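Local coordinates for Serine/threonine-protein kinase Tel1 (Chaetomium thermophilum, PDB 6SKY) that phosphorylates serine and threonine residues of proteins with ATP and probably acts as a DNA damage sensor that activates checkpoint signalling, at residues D1928-L1933 / L1943-Y1948; S2139-R2144 / A2155-V2160; H2572-H2577 / G2599-K2604. All blocks are in the same frame, centred on the assembly; numbering follows the deposited sequence.

Contact 1. Residues D1928-L1933 / L1943-Y1948; sequences DAYYGL and LARLEY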
ATOM      1  N   ASP A1928       8.967 -20.703  -4.781  1.00 29.50           N
ATOM      2  CA  ASP A1928       9.566 -19.643  -5.577  1.00 29.50           C
ATOM      3  C   ASP A1928      10.010 -20.053  -6.969  1.00 29.50           C
ATOM      4  O   ASP A1928      10.344 -19.176  -7.761  1.00 29.50           O
ATOM      5  CB  ASP A1928      10.780 -19.059  -4.849  1.00 29.50           C
ATOM      6  CG  ASP A1928      10.467 -18.631  -3.442  1.00 29.50           C
ATOM      7  OD1 ASP A1928       9.329 -18.197  -3.188  1.00 29.50           O
ATOM      8  OD2 ASP A1928      11.364 -18.729  -2.583  1.00 29.50           O
ATOM      9  N   ALA A1929      10.035 -21.342  -7.292  1.00 30.57           N
ATOM     10  CA  ALA A1929      10.652 -21.765  -8.544  1.00 30.57           C
ATOM     11  C   ALA A1929       9.875 -21.268  -9.756  1.00 30.57           C
ATOM     12  O   ALA A1929      10.473 -20.870 -10.760  1.00 30.57           O
ATOM     13  CB  ALA A1929      10.774 -23.282  -8.572  1.00 30.57           C
ATOM     14  N   TYR A1930       8.545 -21.274  -9.669  1.00 32.73           N
ATOM     15  CA  TYR A1930       7.697 -20.862 -10.781  1.00 32.73           C
ATOM     16  C   TYR A1930       8.070 -19.496 -11.323  1.00 32.73           C
ATOM     17  O   TYR A1930       7.944 -19.250 -12.524  1.00 32.73           O
ATOM     18  CB  TYR A1930       6.244 -20.856 -10.328  1.00 32.73           C
ATOM     19  CG  TYR A1930       5.265 -20.365 -11.358  1.00 32.73           C
ATOM     20  CD1 TYR A1930       4.835 -21.190 -12.378  1.00 32.73           C
ATOM     21  CD2 TYR A1930       4.756 -19.080 -11.300  1.00 32.73           C
ATOM     22  CE1 TYR A1930       3.945 -20.752 -13.313  1.00 32.73           C
ATOM     23  CE2 TYR A1930       3.863 -18.634 -12.233  1.00 32.73           C
ATOM     24  CZ  TYR A1930       3.459 -19.475 -13.234  1.00 32.73           C
ATOM     25  OH  TYR A1930       2.565 -19.038 -14.172  1.00 32.73           O
ATOM     26  N   TYR A1931       8.527 -18.596 -10.462  1.00 29.61           N
ATOM     27  CA  TYR A1931       8.800 -17.227 -10.862  1.00 29.61           C
ATOM     28  C   TYR A1931      10.091 -17.079 -11.642  1.00 29.61           C
ATOM     29  O   TYR A1931      10.373 -15.984 -12.128  1.00 29.61           O
ATOM     30  CB  TYR A1931       8.845 -16.331  -9.635  1.00 29.61           C
ATOM     31  CG  TYR A1931       7.580 -16.384  -8.836  1.00 29.61           C
ATOM     32  CD1 TYR A1931       6.564 -15.486  -9.059  1.00 29.61           C
ATOM     33  CD2 TYR A1931       7.398 -17.341  -7.868  1.00 29.61           C
ATOM     34  CE1 TYR A1931       5.408 -15.539  -8.336  1.00 29.61           C
ATOM     35  CE2 TYR A1931       6.246 -17.403  -7.142  1.00 29.61           C
ATOM     36  CZ  TYR A1931       5.253 -16.501  -7.380  1.00 29.61           C
ATOM     37  OH  TYR A1931       4.098 -16.561  -6.648  1.00 29.61           O
ATOM     38  N   GLY A1932      10.876 -18.136 -11.777  1.00 28.84           N
ATOM     39  CA  GLY A1932      12.099 -18.034 -12.536  1.00 28.84           C
ATOM     40  C   GLY A1932      11.955 -18.309 -13.995  1.00 28.84           C
ATOM     41  O   GLY A1932      12.892 -18.083 -14.758  1.00 28.84           O
ATOM     42  N   LEU A1933      10.793 -18.793 -14.403  1.00 36.81           N
ATOM     43  CA  LEU A1933      10.522 -19.097 -15.794  1.00 36.81           C
ATOM     44  C   LEU A1933      10.102 -17.840 -16.533  1.00 36.81           C
ATOM     45  O   LEU A1933       9.325 -17.035 -16.020  1.00 36.81           O
ATOM     46  CB  LEU A1933       9.425 -20.147 -15.883  1.00 36.81           C
ATOM     47  CG  LEU A1933       9.265 -20.887 -17.196  1.00 36.81           C
ATOM     48  CD1 LEU A1933      10.435 -21.812 -17.413  1.00 36.81           C
ATOM     49  CD2 LEU A1933       7.982 -21.644 -17.151  1.00 36.81           C
ATOM     50  N   LEU A1943      -2.387 -12.516 -15.047  1.00 39.98           N
ATOM     51  CA  LEU A1943      -3.502 -13.171 -14.375  1.00 39.98           C
ATOM     52  C   LEU A1943      -3.172 -14.621 -14.039  1.00 39.98           C
ATOM     53  O   LEU A1943      -3.534 -15.113 -12.967  1.00 39.98           O
ATOM     54  CB  LEU A1943      -4.749 -13.085 -15.250  1.00 39.98           C
ATOM     55  CG  LEU A1943      -6.049 -13.633 -14.684  1.00 39.98           C
ATOM     56  CD1 LEU A1943      -6.268 -13.139 -13.274  1.00 39.98           C
ATOM     57  CD2 LEU A1943      -7.175 -13.212 -15.583  1.00 39.98           C
ATOM     58  N   ALA A1944      -2.490 -15.317 -14.948  1.00 41.34           N
ATOM     59  CA  ALA A1944      -2.063 -16.685 -14.679  1.00 41.34           C
ATOM     60  C   ALA A1944      -1.127 -16.745 -13.481  1.00 41.34           C
ATOM     61  O   ALA A1944      -1.253 -17.628 -12.628  1.00 41.34           O
ATOM     62  CB  ALA A1944      -1.388 -17.276 -15.911  1.00 41.34           C
ATOM     63  N   ARG A1945      -0.189 -15.808 -13.395  1.00 41.54           N
ATOM     64  CA  ARG A1945       0.703 -15.780 -12.246  1.00 41.54           C
ATOM     65  C   ARG A1945      -0.035 -15.428 -10.963  1.00 41.54           C
ATOM     66  O   ARG A1945       0.316 -15.933  -9.893  1.00 41.54           O
ATOM     67  CB  ARG A1945       1.836 -14.791 -12.481  1.00 41.54           C
ATOM     68  CG  ARG A1945       2.724 -14.619 -11.282  1.00 41.54           C
ATOM     69  CD  ARG A1945       3.727 -13.509 -11.473  1.00 41.54           C
ATOM     70  NE  ARG A1945       3.097 -12.203 -11.623  1.00 41.54           N
ATOM     71  CZ  ARG A1945       2.555 -11.514 -10.625  1.00 41.54           C
ATOM     72  NH1 ARG A1945       2.015 -10.330 -10.854  1.00 41.54           N
ATOM     73  NH2 ARG A1945       2.541 -12.014  -9.399  1.00 41.54           N
ATOM     74  N   LEU A1946      -1.050 -14.567 -11.038  1.00 44.44           N
ATOM     75  CA  LEU A1946      -1.787 -14.208  -9.830  1.00 44.44           C
ATOM     76  C   LEU A1946      -2.694 -15.332  -9.365  1.00 44.44           C
ATOM     77  O   LEU A1946      -2.967 -15.448  -8.169  1.00 44.44           O
ATOM     78  CB  LEU A1946      -2.612 -12.949 -10.064  1.00 44.44           C
ATOM     79  CG  LEU A1946      -1.860 -11.629 -10.107  1.00 44.44           C
ATOM     80  CD1 LEU A1946      -2.780 -10.558 -10.613  1.00 44.44           C
ATOM     81  CD2 LEU A1946      -1.354 -11.290  -8.731  1.00 44.44           C
ATOM     82  N   GLU A1947      -3.184 -16.153 -10.287  1.00 47.03           N
ATOM     83  CA  GLU A1947      -4.019 -17.274  -9.884  1.00 47.03           C
ATOM     84  C   GLU A1947      -3.183 -18.450  -9.405  1.00 47.03           C
ATOM     85  O   GLU A1947      -3.620 -19.186  -8.515  1.00 47.03           O
ATOM     86  CB  GLU A1947      -4.941 -17.692 -11.028  1.00 47.03           C
ATOM     87  CG  GLU A1947      -4.286 -18.515 -12.113  1.00 47.03           C
ATOM     88  CD  GLU A1947      -5.142 -18.621 -13.356  1.00 47.03           C
ATOM     89  OE1 GLU A1947      -6.056 -17.788 -13.523  1.00 47.03           O
ATOM     90  OE2 GLU A1947      -4.900 -19.536 -14.167  1.00 47.03           O
ATOM     91  N   TYR A1948      -1.989 -18.647  -9.973  1.00 41.75           N
ATOM     92  CA  TYR A1948      -1.035 -19.576  -9.379  1.00 41.75           C
ATOM     93  C   TYR A1948      -0.709 -19.160  -7.954  1.00 41.75           C
ATOM     94  O   TYR A1948      -0.708 -19.981  -7.034  1.00 41.75           O
ATOM     95  CB  TYR A1948       0.241 -19.637 -10.222  1.00 41.75           C
ATOM     96  CG  TYR A1948       1.390 -20.344  -9.539  1.00 41.75           C
ATOM     97  CD1 TYR A1948       1.600 -21.699  -9.723  1.00 41.75           C
ATOM     98  CD2 TYR A1948       2.260 -19.658  -8.706  1.00 41.75           C
ATOM     99  CE1 TYR A1948       2.630 -22.344  -9.094  1.00 41.75           C
ATOM    100  CE2 TYR A1948       3.286 -20.297  -8.073  1.00 41.75           C
ATOM    101  CZ  TYR A1948       3.467 -21.639  -8.272  1.00 41.75           C
ATOM    102  OH  TYR A1948       4.503 -22.277  -7.641  1.00 41.75           O
TER
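Tyr-1930 and Tyr-1948 carry this contact as a face-to-face stack. Their ring centroids are 4.0 Å apart and the planes are tilted by 17°. The two side chains run past each other in opposite directions. The base of one ring therefore meets the far end of its partner: Tyr-1930 CB lies 3.5 Å from Tyr-1948 OH. In both residues CG is anti to the backbone N (chi1 176° in Tyr-1930), which sends the rings across the gap. Tyr-1931 starts differently, with CG anti to the carbonyl carbon. Its hydroxyl comes to the edge of the Tyr-1948 ring, with Tyr-1931 OH 4.1 Å from Tyr-1948 CE2. The Tyr-1931 and Arg-1945 side chains cross at about a right angle, CE1 of Tyr-1931 being 4.1 Å from CG of Arg-1945. The Arg-1945 guanidinium is engaged elsewhere, in salt bridges to Glu-1949 and to Glu-2219 of the second subunit. Arg-2819 of helix 2816-2828 makes a cation-pi contact with Tyr-1931 and, with Arg-2642, a salt bridge to Asp-1928. This is an aromatic stack between a 3-10 turn and the helix that follows it, where the helical FAT region lies against the kinase part.

Contact 2. Residues S2139-R2144 / A2155-V2160; sequences SMWSQR and ADARLV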
ATOM      1  N   SER A2139     -19.318 -24.975  15.629  1.00 24.17           N
ATOM      2  CA  SER A2139     -20.649 -24.382  15.541  1.00 24.17           C
ATOM      3  C   SER A2139     -21.730 -25.448  15.439  1.00 24.17           C
ATOM      4  O   SER A2139     -22.766 -25.352  16.109  1.00 24.17           O
ATOM      5  CB  SER A2139     -20.729 -23.427  14.360  1.00 24.17           C
ATOM      6  OG  SER A2139     -20.951 -24.125  13.162  1.00 24.17           O
ATOM      7  N   MET A2140     -21.510 -26.479  14.617  1.00 27.64           N
ATOM      8  CA  MET A2140     -22.486 -27.558  14.515  1.00 27.64           C
ATOM      9  C   MET A2140     -22.692 -28.251  15.850  1.00 27.64           C
ATOM     10  O   MET A2140     -23.819 -28.590  16.211  1.00 27.64           O
ATOM     11  CB  MET A2140     -22.049 -28.569  13.465  1.00 27.64           C
ATOM     12  CG  MET A2140     -22.251 -28.117  12.050  1.00 27.64           C
ATOM     13  SD  MET A2140     -23.982 -27.999  11.621  1.00 27.64           S
ATOM     14  CE  MET A2140     -24.516 -29.629  12.069  1.00 27.64           C
ATOM     15  N   TRP A2141     -21.616 -28.485  16.594  1.00 28.15           N
ATOM     16  CA  TRP A2141     -21.758 -29.116  17.898  1.00 28.15           C
ATOM     17  C   TRP A2141     -22.521 -28.225  18.859  1.00 28.15           C
ATOM     18  O   TRP A2141     -23.281 -28.715  19.696  1.00 28.15           O
ATOM     19  CB  TRP A2141     -20.384 -29.447  18.453  1.00 28.15           C
ATOM     20  CG  TRP A2141     -20.388 -30.377  19.593  1.00 28.15           C
ATOM     21  CD1 TRP A2141     -20.818 -31.660  19.595  1.00 28.15           C
ATOM     22  CD2 TRP A2141     -19.893 -30.117  20.901  1.00 28.15           C
ATOM     23  NE1 TRP A2141     -20.640 -32.216  20.827  1.00 28.15           N
ATOM     24  CE2 TRP A2141     -20.069 -31.284  21.649  1.00 28.15           C
ATOM     25  CE3 TRP A2141     -19.324 -29.005  21.515  1.00 28.15           C
ATOM     26  CZ2 TRP A2141     -19.704 -31.371  22.977  1.00 28.15           C
ATOM     27  CZ3 TRP A2141     -18.960 -29.096  22.828  1.00 28.15           C
ATOM     28  CH2 TRP A2141     -19.150 -30.266  23.547  1.00 28.15           C
ATOM     29  N   SER A2142     -22.326 -26.912  18.767  1.00 31.22           N
ATOM     30  CA  SER A2142     -23.075 -26.017  19.639  1.00 31.22           C
ATOM     31  C   SER A2142     -24.552 -25.972  19.280  1.00 31.22           C
ATOM     32  O   SER A2142     -25.385 -25.690  20.144  1.00 31.22           O
ATOM     33  CB  SER A2142     -22.480 -24.620  19.584  1.00 31.22           C
ATOM     34  OG  SER A2142     -23.337 -23.698  20.213  1.00 31.22           O
ATOM     35  N   GLN A2143     -24.902 -26.236  18.021  1.00 33.96           N
ATOM     36  CA  GLN A2143     -26.303 -26.157  17.617  1.00 33.96           C
ATOM     37  C   GLN A2143     -27.079 -27.427  17.939  1.00 33.96           C
ATOM     38  O   GLN A2143     -28.252 -27.357  18.314  1.00 33.96           O
ATOM     39  CB  GLN A2143     -26.405 -25.873  16.125  1.00 33.96           C
ATOM     40  CG  GLN A2143     -25.941 -24.506  15.724  1.00 33.96           C
ATOM     41  CD  GLN A2143     -25.953 -24.326  14.237  1.00 33.96           C
ATOM     42  OE1 GLN A2143     -26.356 -25.219  13.498  1.00 33.96           O
ATOM     43  NE2 GLN A2143     -25.504 -23.171  13.780  1.00 33.96           N
ATOM     44  N   ARG A2144     -26.458 -28.591  17.778  1.00 36.98           N
ATOM     45  CA  ARG A2144     -27.143 -29.882  17.847  1.00 36.98           C
ATOM     46  C   ARG A2144     -27.175 -30.368  19.285  1.00 36.98           C
ATOM     47  O   ARG A2144     -26.252 -31.019  19.762  1.00 36.98           O
ATOM     48  CB  ARG A2144     -26.450 -30.883  16.940  1.00 36.98           C
ATOM     49  CG  ARG A2144     -26.421 -30.441  15.509  1.00 36.98           C
ATOM     50  CD  ARG A2144     -27.813 -30.401  15.002  1.00 36.98           C
ATOM     51  NE  ARG A2144     -28.470 -31.630  15.406  1.00 36.98           N
ATOM     52  CZ  ARG A2144     -29.769 -31.858  15.313  1.00 36.98           C
ATOM     53  NH1 ARG A2144     -30.575 -30.929  14.823  1.00 36.98           N
ATOM     54  NH2 ARG A2144     -30.254 -33.018  15.716  1.00 36.98           N
ATOM     55  N   ALA A2155     -24.380 -23.494  27.355  1.00 40.75           N
ATOM     56  CA  ALA A2155     -23.410 -22.465  27.700  1.00 40.75           C
ATOM     57  C   ALA A2155     -21.987 -22.980  27.543  1.00 40.75           C
ATOM     58  O   ALA A2155     -21.109 -22.254  27.074  1.00 40.75           O
ATOM     59  CB  ALA A2155     -23.653 -21.976  29.122  1.00 40.75           C
ATOM     60  N   ASP A2156     -21.745 -24.240  27.908  1.00 41.55           N
ATOM     61  CA  ASP A2156     -20.420 -24.829  27.738  1.00 41.55           C
ATOM     62  C   ASP A2156     -20.039 -24.926  26.269  1.00 41.55           C
ATOM     63  O   ASP A2156     -18.917 -24.580  25.881  1.00 41.55           O
ATOM     64  CB  ASP A2156     -20.381 -26.210  28.380  1.00 41.55           C
ATOM     65  CG  ASP A2156     -20.542 -26.160  29.878  1.00 41.55           C
ATOM     66  OD1 ASP A2156     -20.136 -25.147  30.483  1.00 41.55           O
ATOM     67  OD2 ASP A2156     -21.065 -27.136  30.456  1.00 41.55           O
ATOM     68  N   ALA A2157     -20.956 -25.418  25.438  1.00 33.51           N
ATOM     69  CA  ALA A2157     -20.676 -25.538  24.015  1.00 33.51           C
ATOM     70  C   ALA A2157     -20.444 -24.176  23.381  1.00 33.51           C
ATOM     71  O   ALA A2157     -19.539 -24.009  22.555  1.00 33.51           O
ATOM     72  CB  ALA A2157     -21.822 -26.267  23.326  1.00 33.51           C
ATOM     73  N   ARG A2158     -21.238 -23.181  23.772  1.00 32.84           N
ATOM     74  CA  ARG A2158     -21.054 -21.839  23.239  1.00 32.84           C
ATOM     75  C   ARG A2158     -19.712 -21.261  23.652  1.00 32.84           C
ATOM     76  O   ARG A2158     -19.005 -20.661  22.835  1.00 32.84           O
ATOM     77  CB  ARG A2158     -22.184 -20.943  23.714  1.00 32.84           C
ATOM     78  CG  ARG A2158     -22.398 -19.761  22.845  1.00 32.84           C
ATOM     79  CD  ARG A2158     -22.775 -20.212  21.472  1.00 32.84           C
ATOM     80  NE  ARG A2158     -23.726 -19.302  20.867  1.00 32.84           N
ATOM     81  CZ  ARG A2158     -24.511 -19.628  19.855  1.00 32.84           C
ATOM     82  NH1 ARG A2158     -25.355 -18.737  19.363  1.00 32.84           N
ATOM     83  NH2 ARG A2158     -24.456 -20.845  19.338  1.00 32.84           N
ATOM     84  N   LEU A2159     -19.344 -21.429  24.918  1.00 29.67           N
ATOM     85  CA  LEU A2159     -18.079 -20.895  25.395  1.00 29.67           C
ATOM     86  C   LEU A2159     -16.903 -21.539  24.680  1.00 29.67           C
ATOM     87  O   LEU A2159     -15.930 -20.859  24.330  1.00 29.67           O
ATOM     88  CB  LEU A2159     -17.980 -21.103  26.898  1.00 29.67           C
ATOM     89  CG  LEU A2159     -16.918 -20.289  27.609  1.00 29.67           C
ATOM     90  CD1 LEU A2159     -17.078 -18.847  27.239  1.00 29.67           C
ATOM     91  CD2 LEU A2159     -17.072 -20.474  29.088  1.00 29.67           C
ATOM     92  N   VAL A2160     -16.975 -22.848  24.437  1.00 26.52           N
ATOM     93  CA  VAL A2160     -15.862 -23.510  23.771  1.00 26.52           C
ATOM     94  C   VAL A2160     -15.793 -23.102  22.306  1.00 26.52           C
ATOM     95  O   VAL A2160     -14.697 -22.984  21.741  1.00 26.52           O
ATOM     96  CB  VAL A2160     -15.960 -25.034  23.957  1.00 26.52           C
ATOM     97  CG1 VAL A2160     -16.438 -25.715  22.710  1.00 26.52           C
ATOM     98  CG2 VAL A2160     -14.625 -25.587  24.362  1.00 26.52           C
TER
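Ser-2142 faces Ala-2157 where the two segments come closest, and their CA atoms are only 5.0 Å apart. The short helical segments run nearly antiparallel, at 167°, with axes 8.8 Å apart. Small residues on both sides permit this approach. Ala-2157 CB sits 3.9 Å from Ser-2142 CA. The six-membered part of the Trp-2141 indole closes the same side of the contact. Its CZ3 is 4.1 Å from Ala-2157 CB, while CG1 of Val-2160 lies at the ring edge, 4.2 Å from Trp-2141 CZ3. This apolar part is buried.

The other side is looser and polar. Arg-2158 leaves its helix pointing away from the partner and is partly exposed. Bends at chi2 (62°) and chi3 bring the guanidinium back. Its NH2 then donates to Ser-2142 OG at 3.2 Å, and the hydroxyl lies close to the guanidinium plane. With OG anti to the backbone N, the serine extends toward this donor. The N-H...O angle is 149°. The stronger partner of Arg-2158 is Ser-2194 OG, bonded to NH1.

The two helices form an antiparallel helical hairpin of the FAT domain, consistent with its TPR-like family. Helix 2102-2119 lies against the apolar side, with Leu-2105 touching both Trp-2141 and Val-2160. Met-2046 of helix 2035-2047 also packs on Trp-2141. Gln-2161, further along helix 2154-2174, touches Ser-2142.

Contact 3. Residues H2572-H2577 / G2599-K2604; sequences HVPMIH and GTDGRK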
ATOM      1  N   HIS A2572      24.690 -32.571  31.309  1.00 60.06           N
ATOM      2  CA  HIS A2572      24.409 -33.275  30.068  1.00 60.06           C
ATOM      3  C   HIS A2572      25.340 -32.880  28.934  1.00 60.06           C
ATOM      4  O   HIS A2572      25.051 -33.203  27.780  1.00 60.06           O
ATOM      5  CB  HIS A2572      22.963 -33.028  29.643  1.00 60.06           C
ATOM      6  CG  HIS A2572      22.675 -31.600  29.302  1.00 60.06           C
ATOM      7  ND1 HIS A2572      22.848 -31.089  28.036  1.00 60.06           N
ATOM      8  CD2 HIS A2572      22.235 -30.574  30.067  1.00 60.06           C
ATOM      9  CE1 HIS A2572      22.523 -29.808  28.033  1.00 60.06           C
ATOM     10  NE2 HIS A2572      22.148 -29.470  29.253  1.00 60.06           N
ATOM     11  N   VAL A2573      26.435 -32.188  29.227  1.00 54.64           N
ATOM     12  CA  VAL A2573      27.339 -31.688  28.198  1.00 54.64           C
ATOM     13  C   VAL A2573      28.451 -32.704  27.977  1.00 54.64           C
ATOM     14  O   VAL A2573      29.060 -33.173  28.946  1.00 54.64           O
ATOM     15  CB  VAL A2573      27.913 -30.319  28.587  1.00 54.64           C
ATOM     16  CG1 VAL A2573      28.307 -29.541  27.350  1.00 54.64           C
ATOM     17  CG2 VAL A2573      26.909 -29.544  29.404  1.00 54.64           C
ATOM     18  N   PRO A2574      28.755 -33.066  26.734  1.00 50.28           N
ATOM     19  CA  PRO A2574      29.805 -34.061  26.492  1.00 50.28           C
ATOM     20  C   PRO A2574      31.178 -33.525  26.860  1.00 50.28           C
ATOM     21  O   PRO A2574      31.567 -32.443  26.425  1.00 50.28           O
ATOM     22  CB  PRO A2574      29.695 -34.325  24.988  1.00 50.28           C
ATOM     23  CG  PRO A2574      29.072 -33.105  24.445  1.00 50.28           C
ATOM     24  CD  PRO A2574      28.114 -32.637  25.485  1.00 50.28           C
ATOM     25  N   MET A2575      31.909 -34.290  27.654  1.00 50.98           N
ATOM     26  CA  MET A2575      33.289 -33.957  27.961  1.00 50.98           C
ATOM     27  C   MET A2575      34.210 -34.571  26.918  1.00 50.98           C
ATOM     28  O   MET A2575      33.822 -35.460  26.164  1.00 50.98           O
ATOM     29  CB  MET A2575      33.670 -34.449  29.352  1.00 50.98           C
ATOM     30  CG  MET A2575      32.759 -33.946  30.442  1.00 50.98           C
ATOM     31  SD  MET A2575      33.033 -32.225  30.867  1.00 50.98           S
ATOM     32  CE  MET A2575      31.413 -31.768  31.467  1.00 50.98           C
ATOM     33  N   ILE A2576      35.439 -34.073  26.868  1.00 50.24           N
ATOM     34  CA  ILE A2576      36.427 -34.677  25.985  1.00 50.24           C
ATOM     35  C   ILE A2576      36.842 -36.014  26.575  1.00 50.24           C
ATOM     36  O   ILE A2576      37.349 -36.081  27.699  1.00 50.24           O
ATOM     37  CB  ILE A2576      37.638 -33.761  25.792  1.00 50.24           C
ATOM     38  CG1 ILE A2576      37.265 -32.550  24.955  1.00 50.24           C
ATOM     39  CG2 ILE A2576      38.753 -34.512  25.115  1.00 50.24           C
ATOM     40  CD1 ILE A2576      38.428 -31.653  24.664  1.00 50.24           C
ATOM     41  N   HIS A2577      36.615 -37.087  25.824  1.00 57.36           N
ATOM     42  CA  HIS A2577      37.025 -38.410  26.278  1.00 57.36           C
ATOM     43  C   HIS A2577      38.493 -38.652  25.971  1.00 57.36           C
ATOM     44  O   HIS A2577      39.292 -38.918  26.871  1.00 57.36           O
ATOM     45  CB  HIS A2577      36.148 -39.478  25.626  1.00 57.36           C
ATOM     46  CG  HIS A2577      36.505 -40.875  26.016  1.00 57.36           C
ATOM     47  ND1 HIS A2577      37.388 -41.645  25.294  1.00 57.36           N
ATOM     48  CD2 HIS A2577      36.091 -41.643  27.051  1.00 57.36           C
ATOM     49  CE1 HIS A2577      37.508 -42.828  25.869  1.00 57.36           C
ATOM     50  NE2 HIS A2577      36.730 -42.852  26.937  1.00 57.36           N
ATOM     51  N   GLY A2599      34.588 -37.323  21.971  1.00 55.02           N
ATOM     52  CA  GLY A2599      33.885 -36.967  23.176  1.00 55.02           C
ATOM     53  C   GLY A2599      33.360 -38.169  23.915  1.00 55.02           C
ATOM     54  O   GLY A2599      33.576 -39.321  23.544  1.00 55.02           O
ATOM     55  N   THR A2600      32.649 -37.885  25.001  1.00 56.98           N
ATOM     56  CA  THR A2600      32.067 -38.953  25.797  1.00 56.98           C
ATOM     57  C   THR A2600      30.911 -39.619  25.063  1.00 56.98           C
ATOM     58  O   THR A2600      30.789 -40.848  25.073  1.00 56.98           O
ATOM     59  CB  THR A2600      31.622 -38.404  27.148  1.00 56.98           C
ATOM     60  OG1 THR A2600      32.711 -38.486  28.073  1.00 56.98           O
ATOM     61  CG2 THR A2600      30.447 -39.182  27.690  1.00 56.98           C
ATOM     62  N   ASP A2601      30.067 -38.832  24.398  1.00 57.89           N
ATOM     63  CA  ASP A2601      28.980 -39.406  23.615  1.00 57.89           C
ATOM     64  C   ASP A2601      29.456 -40.052  22.321  1.00 57.89           C
ATOM     65  O   ASP A2601      28.625 -40.569  21.568  1.00 57.89           O
ATOM     66  CB  ASP A2601      27.926 -38.338  23.310  1.00 57.89           C
ATOM     67  CG  ASP A2601      28.497 -37.135  22.586  1.00 57.89           C
ATOM     68  OD1 ASP A2601      29.699 -37.136  22.258  1.00 57.89           O
ATOM     69  OD2 ASP A2601      27.734 -36.178  22.347  1.00 57.89           O
ATOM     70  N   GLY A2602      30.752 -40.026  22.037  1.00 56.84           N
ATOM     71  CA  GLY A2602      31.275 -40.726  20.884  1.00 56.84           C
ATOM     72  C   GLY A2602      31.209 -39.969  19.580  1.00 56.84           C
ATOM     73  O   GLY A2602      31.132 -40.593  18.520  1.00 56.84           O
ATOM     74  N   ARG A2603      31.233 -38.642  19.623  1.00 54.90           N
ATOM     75  CA  ARG A2603      31.277 -37.820  18.425  1.00 54.90           C
ATOM     76  C   ARG A2603      32.653 -37.192  18.281  1.00 54.90           C
ATOM     77  O   ARG A2603      33.393 -37.040  19.252  1.00 54.90           O
ATOM     78  CB  ARG A2603      30.206 -36.731  18.463  1.00 54.90           C
ATOM     79  CG  ARG A2603      28.808 -37.275  18.521  1.00 54.90           C
ATOM     80  CD  ARG A2603      27.767 -36.181  18.464  1.00 54.90           C
ATOM     81  NE  ARG A2603      26.501 -36.666  19.002  1.00 54.90           N
ATOM     82  CZ  ARG A2603      25.355 -35.999  18.964  1.00 54.90           C
ATOM     83  NH1 ARG A2603      24.264 -36.537  19.485  1.00 54.90           N
ATOM     84  NH2 ARG A2603      25.295 -34.802  18.399  1.00 54.90           N
ATOM     85  N   LYS A2604      32.992 -36.828  17.054  1.00 47.96           N
ATOM     86  CA  LYS A2604      34.299 -36.274  16.745  1.00 47.96           C
ATOM     87  C   LYS A2604      34.185 -34.769  16.568  1.00 47.96           C
ATOM     88  O   LYS A2604      33.457 -34.297  15.691  1.00 47.96           O
ATOM     89  CB  LYS A2604      34.875 -36.919  15.490  1.00 47.96           C
ATOM     90  CG  LYS A2604      35.021 -38.415  15.591  1.00 47.96           C
ATOM     91  CD  LYS A2604      35.796 -38.956  14.415  1.00 47.96           C
ATOM     92  CE  LYS A2604      36.015 -40.447  14.535  1.00 47.96           C
ATOM     93  NZ  LYS A2604      36.911 -40.943  13.460  1.00 47.96           N
TER
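A single antiparallel bridge closes the open end of the hairpin of strands 2576-2585 and 2593-2599, in the antiparallel sheet of the kinase N-lobe. Ile-2576 and Gly-2599 form a non-hydrogen-bonded pair with CA atoms 4.4 Å apart. Beside it, Thr-2600 N donates to Met-2575 O at 2.9 Å. The donor lies nearly along the C=O axis, but the N-H is bent, with an angle of 133° at the hydrogen. The same carbonyl oxygen receives a CA-H...O contact, Gly-2599 CA being 3.3 Å from Met-2575 O. Thr-2600 CB and OG1 also lie near it, OG1 being 3.7 Å from Met-2575 O. On the other side of the bridge, CB of His-2577 comes within 3.3 Å of Gly-2599 O. The chi1 of 57° in Asp-2601 puts CG between the backbone N and the carbonyl carbon, and OD2 of Asp-2601 reaches 3.8 Å from CB of Pro-2574. OD2 also pairs with NE of Arg-2603 by charge alone, and OD1 takes a weak hydrogen bond from the backbone N of Arg-2603. Ile-2576 makes a backbone hydrogen bond with Ile-2555, and Pro-2574 touches Leu-2560. Strand 2593-2599, to which His-2577 bonds at Ile-2598, lies between strands 2576-2585 and 2604-2611.

The three contacts follow one another along the chain, and none nests in or crosses another. Contact 1 comes first and closes a short loop, joining the stretch after helix 1916-1923 to the end of helix 1939-1948. Contact 2 closes the connection between helices 2124-2143 and 2154-2174. Both lie in the FAT range, yet their centres are 42 Å apart. Contact 3 comes last, in the kinase part. It closes the whole hairpin of strands 2576-2585 and 2593-2599 and ties the start of strand 2576-2585 to the turn before strand 2604-2611. Contacts 1 and 3 lie on opposite sides of the chain's centre. Contacts 2 and 3 are farthest apart, with centres 55 Å from each other.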